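Local atomic coordinates of putative exported protein (Bacteroides fragilis, PDB entry 4RAA), a protein that is of unknown function but belongs to a family of six-bladed beta-propellers, built as a ring of blade-like antiparallel sheets and probably exported. Residues V19-I24 with Q297-V302; L27-L32 with D337-E342; K276-Y281 with Y291-F296; D314-A319 with L355-I360. One frame throughout, in Å; residues are numbered along the deposited sequence.

Interaction 1: V19-I24 with Q297-V302; sequences VNADSI and QDQLKV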
# COMPACT_ATOMS: atom_id res chain seq x y z
N VAL A 19 -36.05 -38.32 -6.46
CA VAL A 19 -36.14 -38.00 -5.04
C VAL A 19 -36.50 -36.51 -4.96
O VAL A 19 -35.90 -35.69 -5.68
CB VAL A 19 -34.81 -38.26 -4.27
CG1 VAL A 19 -34.83 -37.66 -2.86
CG2 VAL A 19 -34.53 -39.77 -4.21
N ASN A 20 -37.45 -36.18 -4.09
CA ASN A 20 -37.88 -34.79 -3.87
C ASN A 20 -36.82 -34.09 -3.00
O ASN A 20 -36.33 -34.66 -2.02
CB ASN A 20 -39.25 -34.78 -3.17
CG ASN A 20 -39.85 -33.38 -3.03
OD1 ASN A 20 -39.15 -32.39 -2.87
ND2 ASN A 20 -41.17 -33.31 -3.06
N ALA A 21 -36.47 -32.85 -3.37
CA ALA A 21 -35.45 -32.05 -2.64
C ALA A 21 -35.88 -31.64 -1.22
O ALA A 21 -35.03 -31.40 -0.36
CB ALA A 21 -35.07 -30.82 -3.45
N ASP A 22 -37.19 -31.56 -1.01
CA ASP A 22 -37.82 -31.24 0.27
C ASP A 22 -37.40 -32.23 1.37
O ASP A 22 -37.14 -31.83 2.49
CB ASP A 22 -39.36 -31.27 0.09
CG ASP A 22 -40.12 -30.61 1.23
OD1 ASP A 22 -39.76 -29.47 1.60
OD2 ASP A 22 -41.12 -31.21 1.72
N SER A 23 -37.31 -33.51 1.02
CA SER A 23 -36.95 -34.58 1.98
C SER A 23 -35.49 -34.59 2.42
O SER A 23 -35.21 -34.79 3.60
CB SER A 23 -37.30 -35.96 1.41
OG SER A 23 -36.56 -36.23 0.23
N ILE A 24 -34.56 -34.42 1.47
CA ILE A 24 -33.09 -34.44 1.76
C ILE A 24 -32.47 -33.13 2.28
O ILE A 24 -31.30 -33.14 2.69
CB ILE A 24 -32.24 -34.97 0.56
CG1 ILE A 24 -32.44 -34.12 -0.72
CG2 ILE A 24 -32.54 -36.44 0.29
CD1 ILE A 24 -31.52 -34.48 -1.86
N GLN A 297 -36.95 -25.22 -7.10
CA GLN A 297 -37.66 -24.13 -6.39
C GLN A 297 -39.14 -24.42 -6.08
O GLN A 297 -39.65 -23.99 -5.04
CB GLN A 297 -37.50 -22.80 -7.15
CG GLN A 297 -38.29 -22.71 -8.44
CD GLN A 297 -37.81 -21.63 -9.39
OE1 GLN A 297 -36.90 -20.85 -9.08
NE2 GLN A 297 -38.40 -21.60 -10.57
N ASP A 298 -39.84 -25.13 -6.99
CA ASP A 298 -41.23 -25.57 -6.75
C ASP A 298 -41.31 -26.69 -5.69
O ASP A 298 -42.23 -26.70 -4.88
CB ASP A 298 -41.95 -25.94 -8.07
CG ASP A 298 -42.35 -24.71 -8.91
OD1 ASP A 298 -42.00 -23.55 -8.58
OD2 ASP A 298 -43.05 -24.90 -9.93
N GLN A 299 -40.33 -27.60 -5.67
CA GLN A 299 -40.25 -28.67 -4.65
C GLN A 299 -40.04 -28.15 -3.22
O GLN A 299 -40.59 -28.72 -2.28
CB GLN A 299 -39.17 -29.70 -4.99
CG GLN A 299 -39.55 -30.68 -6.09
CD GLN A 299 -38.50 -31.76 -6.34
OE1 GLN A 299 -37.44 -31.80 -5.71
NE2 GLN A 299 -38.80 -32.66 -7.28
N LEU A 300 -39.24 -27.10 -3.07
CA LEU A 300 -39.01 -26.46 -1.75
C LEU A 300 -40.05 -25.38 -1.39
O LEU A 300 -40.00 -24.84 -0.28
CB LEU A 300 -37.61 -25.86 -1.68
CG LEU A 300 -36.43 -26.80 -1.95
CD1 LEU A 300 -35.14 -26.02 -1.97
CD2 LEU A 300 -36.38 -27.91 -0.91
N LYS A 301 -40.96 -25.07 -2.31
CA LYS A 301 -42.04 -24.08 -2.13
C LYS A 301 -41.50 -22.67 -1.84
O LYS A 301 -41.88 -22.04 -0.84
CB LYS A 301 -43.06 -24.54 -1.06
CG LYS A 301 -43.82 -25.81 -1.41
CD LYS A 301 -44.88 -26.12 -0.36
CE LYS A 301 -45.90 -27.15 -0.84
NZ LYS A 301 -45.29 -28.48 -1.10
N VAL A 302 -40.61 -22.20 -2.73
CA VAL A 302 -39.97 -20.86 -2.64
C VAL A 302 -40.09 -19.95 -3.89
O VAL A 302 -39.36 -18.97 -4.01
CB VAL A 302 -38.48 -20.97 -2.19
CG1 VAL A 302 -38.37 -21.76 -0.89
CG2 VAL A 302 -37.60 -21.59 -3.26
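Q299 reaches from the end of helix 293-299 to A21, at the start of the short helical turn 21-24. Its CG stands beside its own backbone N (chi1 -76°), and the chain is extended from there, which carries the amide past N20. Q299 CB lies 3.4 Å from N20 OD1. Q299 CG passes the same oxygen and also comes up to N20 CG. Q299 CD is still 3.6 Å from N20 OD1, whereas Q299 NE2 comes no closer than 4.1 Å, to N20 CA. The two side chains run past each other in opposite directions, with their amide planes 39° apart. At the tip, Q299 OE1 accepts a hydrogen bond of 2.7 Å from A21 N. The bond is nearly straight at the hydrogen, but the donor sits above the carbonyl plane of the side-chain amide.

N20 is the N-cap of the turn, and its OD1 accepts from D22 N at 2.8 Å. Two N-H groups at the start of the turn are therefore held by side chains. The turn leads directly into strand 25-31, an outermost strand of a four-stranded propeller blade. L300 CD2 lies 4.1 Å from A21 CB. Y291 packs against both A21 and Q299.

Interaction 2: L27-L32 with D337-E342; sequences LSFLKL and DDKLSE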
# COMPACT_ATOMS: atom_id res chain seq x y z
N LEU A 27 -34.38 -26.40 5.73
CA LEU A 27 -34.53 -24.98 5.39
C LEU A 27 -34.60 -24.08 6.60
O LEU A 27 -34.87 -24.51 7.73
CB LEU A 27 -35.82 -24.75 4.57
CG LEU A 27 -35.80 -25.00 3.06
CD1 LEU A 27 -35.02 -26.24 2.65
CD2 LEU A 27 -37.23 -25.05 2.53
N SER A 28 -34.38 -22.81 6.32
CA SER A 28 -34.49 -21.74 7.30
C SER A 28 -34.58 -20.44 6.51
O SER A 28 -34.06 -20.35 5.39
CB SER A 28 -33.31 -21.74 8.26
OG SER A 28 -33.42 -20.67 9.18
N PHE A 29 -35.26 -19.45 7.07
CA PHE A 29 -35.44 -18.14 6.43
C PHE A 29 -35.09 -17.00 7.37
O PHE A 29 -35.24 -17.12 8.59
CB PHE A 29 -36.88 -18.00 5.94
CG PHE A 29 -37.26 -18.98 4.88
CD1 PHE A 29 -36.87 -18.77 3.55
CD2 PHE A 29 -38.01 -20.12 5.18
CE1 PHE A 29 -37.22 -19.67 2.55
CE2 PHE A 29 -38.38 -21.02 4.18
CZ PHE A 29 -37.98 -20.80 2.87
N LEU A 30 -34.61 -15.90 6.80
CA LEU A 30 -34.24 -14.71 7.56
C LEU A 30 -34.60 -13.48 6.76
O LEU A 30 -34.23 -13.38 5.59
CB LEU A 30 -32.74 -14.70 7.84
CG LEU A 30 -32.17 -13.59 8.73
CD1 LEU A 30 -32.83 -13.58 10.10
CD2 LEU A 30 -30.67 -13.76 8.84
N LYS A 31 -35.27 -12.54 7.42
CA LYS A 31 -35.68 -11.29 6.81
C LYS A 31 -34.62 -10.21 7.11
O LYS A 31 -34.29 -9.98 8.27
CB LYS A 31 -37.02 -10.89 7.41
CG LYS A 31 -37.68 -9.76 6.70
CD LYS A 31 -39.07 -9.46 7.20
CE LYS A 31 -39.50 -8.10 6.69
NZ LYS A 31 -39.34 -7.95 5.21
N LEU A 32 -34.07 -9.59 6.06
CA LEU A 32 -33.13 -8.48 6.23
C LEU A 32 -33.91 -7.19 6.49
O LEU A 32 -34.91 -6.92 5.82
CB LEU A 32 -32.24 -8.30 5.00
CG LEU A 32 -31.22 -9.40 4.71
CD1 LEU A 32 -30.61 -9.19 3.33
CD2 LEU A 32 -30.14 -9.44 5.77
N ASP A 337 -43.96 -22.12 1.37
CA ASP A 337 -43.50 -22.78 2.61
C ASP A 337 -44.11 -22.02 3.80
O ASP A 337 -44.22 -20.79 3.75
CB ASP A 337 -41.96 -22.81 2.66
CG ASP A 337 -41.38 -23.30 4.00
OD1 ASP A 337 -41.55 -22.62 5.04
OD2 ASP A 337 -40.66 -24.34 4.00
N ASP A 338 -44.49 -22.74 4.87
CA ASP A 338 -45.13 -22.14 6.06
C ASP A 338 -44.33 -20.98 6.63
O ASP A 338 -44.86 -19.88 6.77
CB ASP A 338 -45.40 -23.18 7.17
CG ASP A 338 -46.52 -24.17 6.83
OD1 ASP A 338 -47.23 -23.99 5.82
OD2 ASP A 338 -46.68 -25.16 7.58
N LYS A 339 -43.05 -21.22 6.92
CA LYS A 339 -42.20 -20.17 7.50
C LYS A 339 -41.87 -19.02 6.52
O LYS A 339 -41.73 -17.87 6.96
CB LYS A 339 -40.94 -20.74 8.18
CG LYS A 339 -40.02 -19.70 8.86
CD LYS A 339 -40.72 -18.78 9.88
CE LYS A 339 -39.94 -17.51 10.20
NZ LYS A 339 -38.73 -17.71 11.02
N LEU A 340 -41.76 -19.31 5.22
CA LEU A 340 -41.51 -18.26 4.21
C LEU A 340 -42.72 -17.34 4.10
O LEU A 340 -42.56 -16.12 4.15
CB LEU A 340 -41.22 -18.84 2.82
CG LEU A 340 -40.94 -17.86 1.67
CD1 LEU A 340 -39.82 -16.88 1.99
CD2 LEU A 340 -40.60 -18.63 0.40
N SER A 341 -43.90 -17.95 3.97
CA SER A 341 -45.18 -17.22 3.88
C SER A 341 -45.46 -16.33 5.10
O SER A 341 -46.01 -15.24 4.96
CB SER A 341 -46.34 -18.20 3.65
OG SER A 341 -47.48 -17.48 3.25
N GLU A 342 -45.08 -16.82 6.29
CA GLU A 342 -45.18 -16.07 7.57
C GLU A 342 -44.36 -14.77 7.51
O GLU A 342 -44.87 -13.70 7.85
CB GLU A 342 -44.74 -16.98 8.73
CG GLU A 342 -44.64 -16.41 10.14
CD GLU A 342 -44.20 -17.49 11.12
OE1 GLU A 342 -45.01 -18.39 11.42
OE2 GLU A 342 -43.03 -17.45 11.61
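F29 carries most of the apolar contact, and L340 of helix 338-345 lies over one face of its ring. L340 CB is 3.9 Å from the ring centroid of F29, only 16° off the ring normal, a CH-pi contact. The methylene is offset toward the rim on the CE2 and CZ side. L340 CG is anti to its backbone N (chi1 -180°), which brings L340 CD1 alongside F29 CD1, at 3.8 Å. K339 comes to the same ring from another direction. Its methylene K339 CG lies near the ring plane, at the edge, 4.2 Å from F29 CD2.

The polar member is D337, the N-cap of the helix. D337 OD1 accepts from K339 N and from L340 N, both weak bonds. The same oxygen lies 3.7 Å from F29 CE2, in an oblique approach. The other oxygen, D337 OD2, is 3.8 Å from L27 CD2. No hydrogen bond links the two segments.

The contact sets the helix against strand 25-31, at the outer edge of a propeller blade. V302, L321, L343 and L356 also pack on F29. Two residues beyond F29, K31 forms a salt bridge with D351.

The chemistry is that of an aromatic ring set against the first turn of a helix. The capping carboxylate is turned to the helix N-H groups while it also borders F29 and L27. Its charge is probably eased by the helix N-terminus, since the groups it borders on the strand are apolar.

Interaction 3: K276-Y281 with Y291-F296; sequences KYIGLY and YPIKIF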
# COMPACT_ATOMS: atom_id res chain seq x y z
N LYS A 276 -30.92 -23.45 -16.09
CA LYS A 276 -30.17 -23.54 -14.82
C LYS A 276 -30.45 -24.85 -14.08
O LYS A 276 -31.61 -25.22 -13.89
CB LYS A 276 -30.55 -22.38 -13.88
CG LYS A 276 -30.30 -20.98 -14.43
CD LYS A 276 -30.92 -19.93 -13.53
CE LYS A 276 -30.75 -18.54 -14.12
NZ LYS A 276 -31.36 -17.50 -13.25
N TYR A 277 -29.39 -25.51 -13.63
CA TYR A 277 -29.46 -26.78 -12.87
C TYR A 277 -28.69 -26.66 -11.56
O TYR A 277 -27.86 -25.76 -11.40
CB TYR A 277 -28.84 -27.92 -13.67
CG TYR A 277 -29.55 -28.22 -14.97
CD1 TYR A 277 -29.24 -27.53 -16.13
CD2 TYR A 277 -30.56 -29.20 -15.03
CE1 TYR A 277 -29.90 -27.79 -17.33
CE2 TYR A 277 -31.23 -29.46 -16.22
CZ TYR A 277 -30.90 -28.76 -17.37
OH TYR A 277 -31.53 -28.99 -18.55
N ILE A 278 -28.98 -27.56 -10.63
CA ILE A 278 -28.24 -27.64 -9.36
C ILE A 278 -28.03 -29.09 -8.92
O ILE A 278 -28.98 -29.87 -8.79
CB ILE A 278 -28.86 -26.80 -8.22
CG1 ILE A 278 -27.97 -26.91 -6.97
CG2 ILE A 278 -30.30 -27.19 -7.93
CD1 ILE A 278 -28.28 -25.89 -5.89
N GLY A 279 -26.76 -29.40 -8.67
CA GLY A 279 -26.31 -30.71 -8.22
C GLY A 279 -25.94 -30.61 -6.75
O GLY A 279 -25.10 -29.79 -6.37
N LEU A 280 -26.57 -31.45 -5.92
CA LEU A 280 -26.33 -31.52 -4.48
C LEU A 280 -25.51 -32.77 -4.25
O LEU A 280 -25.85 -33.81 -4.81
CB LEU A 280 -27.67 -31.62 -3.73
CG LEU A 280 -28.82 -30.72 -4.21
CD1 LEU A 280 -30.13 -31.01 -3.49
CD2 LEU A 280 -28.46 -29.25 -4.07
N TYR A 281 -24.43 -32.69 -3.47
CA TYR A 281 -23.61 -33.85 -3.09
C TYR A 281 -23.57 -33.96 -1.56
O TYR A 281 -23.20 -32.99 -0.90
CB TYR A 281 -22.20 -33.75 -3.66
CG TYR A 281 -21.26 -34.86 -3.20
CD1 TYR A 281 -21.49 -36.19 -3.56
CD2 TYR A 281 -20.14 -34.58 -2.40
CE1 TYR A 281 -20.63 -37.21 -3.14
CE2 TYR A 281 -19.29 -35.59 -1.97
CZ TYR A 281 -19.54 -36.91 -2.34
OH TYR A 281 -18.69 -37.89 -1.91
N TYR A 291 -31.07 -31.49 -10.15
CA TYR A 291 -32.38 -30.88 -10.40
C TYR A 291 -32.31 -29.66 -11.30
O TYR A 291 -31.41 -28.84 -11.11
CB TYR A 291 -32.97 -30.34 -9.08
CG TYR A 291 -33.15 -31.36 -7.97
CD1 TYR A 291 -32.09 -31.68 -7.11
CD2 TYR A 291 -34.40 -31.97 -7.74
CE1 TYR A 291 -32.25 -32.60 -6.08
CE2 TYR A 291 -34.58 -32.88 -6.70
CZ TYR A 291 -33.49 -33.20 -5.88
OH TYR A 291 -33.61 -34.09 -4.85
N PRO A 292 -33.23 -29.54 -12.29
CA PRO A 292 -33.34 -28.25 -12.98
C PRO A 292 -33.89 -27.27 -11.94
O PRO A 292 -34.81 -27.66 -11.20
CB PRO A 292 -34.36 -28.49 -14.10
CG PRO A 292 -34.56 -29.97 -14.19
CD PRO A 292 -34.10 -30.57 -12.90
N ILE A 293 -33.36 -26.05 -11.85
CA ILE A 293 -33.85 -25.08 -10.83
C ILE A 293 -35.37 -24.84 -10.89
O ILE A 293 -35.98 -24.63 -9.83
CB ILE A 293 -32.97 -23.78 -10.77
CG1 ILE A 293 -31.63 -24.12 -10.07
CG2 ILE A 293 -33.65 -22.64 -9.99
CD1 ILE A 293 -30.57 -23.03 -10.07
N LYS A 294 -35.99 -24.91 -12.08
CA LYS A 294 -37.47 -24.80 -12.19
C LYS A 294 -38.20 -25.83 -11.31
O LYS A 294 -39.22 -25.52 -10.70
CB LYS A 294 -37.98 -24.91 -13.65
CG LYS A 294 -38.03 -23.61 -14.43
CD LYS A 294 -36.66 -23.02 -14.76
CE LYS A 294 -36.78 -21.66 -15.44
NZ LYS A 294 -37.57 -21.71 -16.70
N ILE A 295 -37.65 -27.05 -11.25
CA ILE A 295 -38.20 -28.13 -10.44
C ILE A 295 -37.81 -27.92 -8.97
O ILE A 295 -38.67 -28.01 -8.10
CB ILE A 295 -37.79 -29.54 -10.99
CG1 ILE A 295 -38.60 -29.90 -12.27
CG2 ILE A 295 -38.00 -30.65 -9.96
CD1 ILE A 295 -38.37 -29.02 -13.49
N PHE A 296 -36.52 -27.64 -8.72
CA PHE A 296 -35.94 -27.41 -7.37
C PHE A 296 -36.70 -26.39 -6.53
O PHE A 296 -37.04 -26.66 -5.39
CB PHE A 296 -34.46 -26.98 -7.51
CG PHE A 296 -33.68 -26.98 -6.22
CD1 PHE A 296 -33.24 -28.17 -5.65
CD2 PHE A 296 -33.31 -25.78 -5.60
CE1 PHE A 296 -32.50 -28.17 -4.47
CE2 PHE A 296 -32.56 -25.77 -4.43
CZ PHE A 296 -32.16 -26.96 -3.86
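I278 and Y291 form an antiparallel hydrogen-bonded pair. I278 N donates to Y291 O at 2.8 Å, and Y291 N donates back to I278 O at 3.0 Å. Y291 O also receives a CA-H...O contact from Y277 CA.

The next pair, Y277 with P292, is non-hydrogen-bonded, so the missing N-H of the proline costs no cross-strand bond. P292 is the N-cap of helix 293-299, and P292 O accepts from both I295 N and F296 N. The last cross-link comes from the helix itself: I293 N donates to K276 O at 2.8 Å.

These strands are the outer hairpin of a four-stranded antiparallel propeller blade, and strand 287-292 is one of its two outermost strands within the chain. On the other side of strand 275-282, Y277 and G279 bond to Y270 and V268. Two polar tips find partners further off. K276 NZ donates to N306 O, and Y291 OH is hydrogen-bonded to V19 O.

Apolar groups fill in around the bonds. I278 CG2 lies over one face of F296, 3.9 Å from the F296 ring centroid and 16° off the normal. The F296 ring is set there with its CG anti to the backbone N (chi1 -169°). L280 CD1 is at the edge of that ring and also 3.7 Å from Y291 CE1. On the opposite face of the sheet, Y277 CE2 touches P292 CB at 3.9 Å.

Interaction 4: D314-A319 with L355-I360; sequences DDYHVA and LLFVRI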
# COMPACT_ATOMS: atom_id res chain seq x y z
N ASP A 314 -22.80 -21.07 8.88
CA ASP A 314 -23.02 -22.25 9.75
C ASP A 314 -23.39 -23.46 8.84
O ASP A 314 -24.41 -24.15 9.04
CB ASP A 314 -24.09 -21.92 10.83
CG ASP A 314 -24.33 -23.05 11.83
OD1 ASP A 314 -23.41 -23.84 12.12
OD2 ASP A 314 -25.48 -23.14 12.32
N ASP A 315 -22.58 -23.64 7.79
CA ASP A 315 -22.78 -24.66 6.75
C ASP A 315 -24.11 -24.58 5.95
O ASP A 315 -24.48 -25.56 5.28
CB ASP A 315 -22.53 -26.08 7.33
CG ASP A 315 -21.09 -26.29 7.85
OD1 ASP A 315 -20.17 -25.52 7.51
OD2 ASP A 315 -20.88 -27.27 8.59
N TYR A 316 -24.81 -23.43 5.98
CA TYR A 316 -26.05 -23.21 5.20
C TYR A 316 -25.71 -22.40 3.94
O TYR A 316 -25.01 -21.40 4.02
CB TYR A 316 -27.14 -22.44 5.97
CG TYR A 316 -27.95 -23.22 7.00
CD1 TYR A 316 -29.12 -23.90 6.63
CD2 TYR A 316 -27.56 -23.24 8.35
CE1 TYR A 316 -29.87 -24.61 7.57
CE2 TYR A 316 -28.31 -23.95 9.30
CZ TYR A 316 -29.46 -24.62 8.91
OH TYR A 316 -30.18 -25.31 9.85
N HIS A 317 -26.24 -22.84 2.79
CA HIS A 317 -26.08 -22.14 1.51
C HIS A 317 -27.11 -21.02 1.51
O HIS A 317 -28.22 -21.21 2.01
CB HIS A 317 -26.32 -23.09 0.34
CG HIS A 317 -25.32 -24.20 0.26
ND1 HIS A 317 -24.35 -24.25 -0.72
CD2 HIS A 317 -25.09 -25.25 1.08
CE1 HIS A 317 -23.59 -25.31 -0.51
NE2 HIS A 317 -24.01 -25.93 0.57
N VAL A 318 -26.74 -19.85 0.96
CA VAL A 318 -27.58 -18.65 0.97
C VAL A 318 -28.11 -18.36 -0.42
O VAL A 318 -27.37 -18.44 -1.39
CB VAL A 318 -26.79 -17.41 1.47
CG1 VAL A 318 -27.68 -16.16 1.50
CG2 VAL A 318 -26.20 -17.68 2.85
N ALA A 319 -29.39 -18.00 -0.50
CA ALA A 319 -30.04 -17.63 -1.77
C ALA A 319 -31.05 -16.50 -1.50
O ALA A 319 -32.05 -16.75 -0.86
CB ALA A 319 -30.74 -18.83 -2.38
N LEU A 355 -33.58 -13.98 2.81
CA LEU A 355 -32.56 -15.01 2.56
C LEU A 355 -33.08 -16.40 2.88
O LEU A 355 -33.77 -16.60 3.88
CB LEU A 355 -31.29 -14.76 3.38
CG LEU A 355 -30.62 -13.40 3.24
CD1 LEU A 355 -29.35 -13.38 4.08
CD2 LEU A 355 -30.32 -13.07 1.78
N LEU A 356 -32.74 -17.34 2.00
CA LEU A 356 -33.01 -18.75 2.15
C LEU A 356 -31.70 -19.38 2.61
O LEU A 356 -30.69 -19.27 1.91
CB LEU A 356 -33.45 -19.39 0.83
CG LEU A 356 -33.40 -20.92 0.68
CD1 LEU A 356 -34.13 -21.65 1.80
CD2 LEU A 356 -33.95 -21.33 -0.67
N PHE A 357 -31.73 -20.00 3.78
CA PHE A 357 -30.61 -20.77 4.31
C PHE A 357 -31.02 -22.22 4.10
O PHE A 357 -32.07 -22.64 4.61
CB PHE A 357 -30.37 -20.46 5.78
CG PHE A 357 -29.80 -19.09 6.01
CD1 PHE A 357 -30.64 -17.99 6.12
CD2 PHE A 357 -28.43 -18.90 6.11
CE1 PHE A 357 -30.12 -16.72 6.32
CE2 PHE A 357 -27.91 -17.62 6.32
CZ PHE A 357 -28.75 -16.54 6.43
N VAL A 358 -30.21 -22.97 3.33
CA VAL A 358 -30.50 -24.37 2.98
C VAL A 358 -29.24 -25.24 2.97
O VAL A 358 -28.17 -24.78 2.57
CB VAL A 358 -31.22 -24.45 1.60
CG1 VAL A 358 -30.40 -23.81 0.48
CG2 VAL A 358 -31.59 -25.88 1.23
N ARG A 359 -29.37 -26.48 3.42
CA ARG A 359 -28.26 -27.45 3.43
C ARG A 359 -28.80 -28.88 3.48
O ARG A 359 -30.00 -29.08 3.68
CB ARG A 359 -27.31 -27.22 4.61
CG ARG A 359 -27.95 -27.37 5.99
CD ARG A 359 -27.00 -27.05 7.13
NE ARG A 359 -27.63 -27.26 8.44
CZ ARG A 359 -27.05 -27.11 9.63
NH1 ARG A 359 -25.77 -26.73 9.74
NH2 ARG A 359 -27.76 -27.34 10.74
N ILE A 360 -27.91 -29.85 3.32
CA ILE A 360 -28.28 -31.26 3.42
C ILE A 360 -28.48 -31.53 4.91
O ILE A 360 -27.61 -31.17 5.72
CB ILE A 360 -27.19 -32.20 2.82
CG1 ILE A 360 -27.05 -31.98 1.30
CG2 ILE A 360 -27.48 -33.67 3.11
CD1 ILE A 360 -28.21 -32.50 0.45
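V318 and F357 lie side by side on one face of the sheet, with V318 CG2 3.9 Å from F357 CE2. V318 CG1 reaches back to L355 CD2. On the other face A319 CB meets L356 CB at 4.2 Å.

Between these layers the backbones pair as antiparallel strands. H317 and V358 exchange two hydrogen bonds, and so do A319 and L356. H317 N to V358 O is 2.7 Å. These are middle strands of a propeller blade. Strand 25-31, from the N-terminal part of the chain, pairs with the outer side of 355-360, consistent with the Velcro closure of beta-propellers.

Farther out, Y316 crosses F357 at about a right angle and puts its CB at the edge of the F357 ring. R359 lies over a face of the Y316 ring. R359 CD stands 3.7 Å from the Y316 ring centroid, and the guanidinium is stacked flat on the ring, planes 19° apart. The R359 chain is extended from CG to NE and passes obliquely over that face. R359 NE forms a salt bridge with E26 of the neighbouring strand. H317 NE2 is hydrogen-bonded to D265.

The arginine is thus held in two ways, by the ring through its flat face and by E26 through NE. The acidic D314 and D315 lie near it beyond salt-bridge range, and may help to offset the nearby like charge of R264.

Interactions 2 and 4 share one blade. Strand 25-31 pairs with strand 354-360 through two probable hydrogen bonds, S28 O to F357 N at 2.9 Å and L30 O to L355 N at 2.9 Å. The helix of interaction 2 backs the outer strand, while interaction 4 lies closer to the chain's centre. Interaction 3 lies in the hairpin of another blade, its nearest atoms about 4 Å from interaction 4. Helix 293-299 carries it into interaction 1, about 10 Å away between centres. Interaction 1 also meets interaction 2, where K301 O lies 3.0 Å from D337 N, a probable hydrogen bond. No active site or ligand is known here to relate them to.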